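PDB 3ZS6: periplasmic oligopeptide-binding protein from Burkholderia pseudomallei, which probably binds oligopeptides in the periplasm as the solute-binding component of an ABC transport system. Local coordinates for residues A[314-319]-A[455-460]. Residues are numbered along the deposited sequence; the frame is centred on the assembly and turned at random.
Sequences VQRPFT and LLTQAH
T457 presses its side chain into the bend of the loop 314-319. Its OG1, turned beside its own backbone N (chi1 -61°), accepts the amide of Q315 in a nearly straight bond (Q315 N to T457 OG1 2.8 Å, 175° at the hydrogen). The same hydroxyl is also bonded to the carbonyl of A453, one turn back, so two polar partners grip it. Around this bond the packing is close: CB of V314 lies 3.6 Å from T457 OG1, and V314 CG1 meets L456 CB at 4.0 Å, the two side chains crossing at about a right angle. At the other buried end the packing is again close: CB of F318 approaches the H460 ring obliquely, 3.6 Å from H460 CE1. A water donating to R316 O sits in the imidazole plane, 2.8 Å from ND1 of H460. The other ring nitrogen, NE2, is hydrogen-bonded to the amide of L306. The contact joins helix 449-464 to the irregular connection between strand 301-302 and helix 327-340 in this member of the bacterial solute-binding protein 5 family. The exposed side is made by Q315 and R316. The R316 chain, bent at chi2 (143°), brings one guanidinium face over T457 CG2, the methyl lying nearer the edge of the group than its centre and 3.7 Å from CZ of R316. NH1 of R316 donates to P317 O from above the carbonyl plane, while NH2 forms a salt bridge with D461.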
loop_
_atom_site.group_PDB
_atom_site.type_symbol
_atom_site.label_atom_id
_atom_site.label_comp_id
_atom_site.label_asym_id
_atom_site.label_seq_id
_atom_site.Cartn_x
_atom_site.Cartn_y
_atom_site.Cartn_z
ATOM N N VAL A 314 -0.602 -13.738 12.161
ATOM C CA VAL A 314 0.192 -14.946 11.917
ATOM C C VAL A 314 1.177 -15.171 13.050
ATOM O O VAL A 314 1.507 -14.244 13.784
ATOM C CB VAL A 314 0.955 -14.913 10.574
ATOM C CG1 VAL A 314 -0.020 -15.002 9.414
ATOM C CG2 VAL A 314 1.835 -13.656 10.476
ATOM N N GLN A 315 1.648 -16.403 13.194
ATOM C CA GLN A 315 2.516 -16.732 14.317
ATOM C C GLN A 315 3.946 -16.286 14.064
ATOM O O GLN A 315 4.689 -16.004 15.001
ATOM C CB GLN A 315 2.470 -18.234 14.609
ATOM C CG GLN A 315 1.061 -18.767 14.798
ATOM C CD GLN A 315 1.018 -20.281 14.878
ATOM O OE1 GLN A 315 1.733 -20.972 14.151
ATOM N NE2 GLN A 315 0.180 -20.803 15.767
ATOM N N ARG A 316 4.320 -16.201 12.792
ATOM C CA ARG A 316 5.702 -15.960 12.412
ATOM C C ARG A 316 5.792 -15.820 10.906
ATOM O O ARG A 316 4.891 -16.252 10.184
ATOM C CB ARG A 316 6.565 -17.144 12.840
ATOM C CG ARG A 316 5.951 -18.486 12.456
ATOM C CD ARG A 316 6.994 -19.510 12.021
ATOM N NE ARG A 316 6.360 -20.776 11.650
ATOM C CZ ARG A 316 5.897 -21.060 10.435
ATOM N NH1 ARG A 316 6.001 -20.169 9.453
ATOM N NH2 ARG A 316 5.332 -22.235 10.198
ATOM N N PRO A 317 6.884 -15.216 10.423
ATOM C CA PRO A 317 7.047 -15.107 8.974
ATOM C C PRO A 317 7.380 -16.462 8.364
ATOM O O PRO A 317 7.541 -17.455 9.080
ATOM C CB PRO A 317 8.231 -14.145 8.821
ATOM C CG PRO A 317 8.987 -14.270 10.099
ATOM C CD PRO A 317 7.959 -14.532 11.161
ATOM N N PHE A 318 7.455 -16.492 7.040
ATOM C CA PHE A 318 7.835 -17.686 6.309
ATOM C C PHE A 318 9.349 -17.692 6.090
ATOM O O PHE A 318 9.912 -16.752 5.529
ATOM C CB PHE A 318 7.088 -17.730 4.976
ATOM C CG PHE A 318 7.596 -18.769 4.019
ATOM C CD1 PHE A 318 7.220 -20.098 4.151
ATOM C CD2 PHE A 318 8.436 -18.412 2.980
ATOM C CE1 PHE A 318 7.672 -21.055 3.256
ATOM C CE2 PHE A 318 8.897 -19.355 2.082
ATOM C CZ PHE A 318 8.516 -20.685 2.220
ATOM N N THR A 319 10.006 -18.747 6.554
ATOM C CA THR A 319 11.439 -18.901 6.351
ATOM C C THR A 319 11.719 -20.270 5.753
ATOM O O THR A 319 11.638 -21.282 6.443
ATOM C CB THR A 319 12.234 -18.753 7.661
ATOM O OG1 THR A 319 12.002 -17.457 8.224
ATOM C CG2 THR A 319 13.720 -18.911 7.398
ATOM N N LEU A 455 -4.023 -21.160 11.418
ATOM C CA LEU A 455 -4.516 -21.433 10.073
ATOM C C LEU A 455 -3.982 -20.425 9.043
ATOM O O LEU A 455 -3.666 -20.798 7.915
ATOM C CB LEU A 455 -6.049 -21.469 10.058
ATOM C CG LEU A 455 -6.683 -22.663 10.781
ATOM C CD1 LEU A 455 -8.194 -22.702 10.570
ATOM C CD2 LEU A 455 -6.050 -23.962 10.317
ATOM N N LEU A 456 -3.873 -19.155 9.427
ATOM C CA LEU A 456 -3.348 -18.154 8.501
ATOM C C LEU A 456 -1.866 -18.393 8.223
ATOM O O LEU A 456 -1.388 -18.175 7.109
ATOM C CB LEU A 456 -3.579 -16.730 9.017
ATOM C CG LEU A 456 -5.031 -16.257 9.096
ATOM C CD1 LEU A 456 -5.081 -14.783 9.505
ATOM C CD2 LEU A 456 -5.757 -16.477 7.772
ATOM N N THR A 457 -1.145 -18.843 9.245
ATOM C CA THR A 457 0.266 -19.159 9.104
ATOM C C THR A 457 0.422 -20.340 8.151
ATOM O O THR A 457 1.265 -20.321 7.247
ATOM C CB THR A 457 0.906 -19.505 10.464
ATOM O OG1 THR A 457 0.802 -18.379 11.342
ATOM C CG2 THR A 457 2.370 -19.868 10.293
ATOM N N GLN A 458 -0.410 -21.360 8.349
ATOM C CA GLN A 458 -0.391 -22.531 7.481
ATOM C C GLN A 458 -0.671 -22.138 6.034
ATOM O O GLN A 458 0.040 -22.557 5.126
ATOM C CB GLN A 458 -1.391 -23.585 7.956
ATOM C CG GLN A 458 -1.430 -24.817 7.067
ATOM C CD GLN A 458 -2.481 -25.820 7.498
ATOM O OE1 GLN A 458 -3.206 -25.605 8.473
ATOM N NE2 GLN A 458 -2.573 -26.925 6.763
ATOM N N ALA A 459 -1.697 -21.314 5.827
ATOM C CA ALA A 459 -2.037 -20.825 4.491
ATOM C C ALA A 459 -0.923 -19.977 3.856
ATOM O O ALA A 459 -0.639 -20.118 2.662
ATOM C CB ALA A 459 -3.342 -20.041 4.528
ATOM N N HIS A 460 -0.306 -19.094 4.639
ATOM C CA HIS A 460 0.787 -18.272 4.116
ATOM C C HIS A 460 1.956 -19.153 3.671
ATOM O O HIS A 460 2.421 -19.038 2.533
ATOM C CB HIS A 460 1.255 -17.214 5.127
ATOM C CG HIS A 460 2.388 -16.360 4.630
ATOM N ND1 HIS A 460 3.581 -16.232 5.311
ATOM C CD2 HIS A 460 2.513 -15.604 3.512
ATOM C CE1 HIS A 460 4.391 -15.435 4.634
ATOM N NE2 HIS A 460 3.767 -15.041 3.537
HETATM O O HOH W 1 3.992 -17.632 7.726
#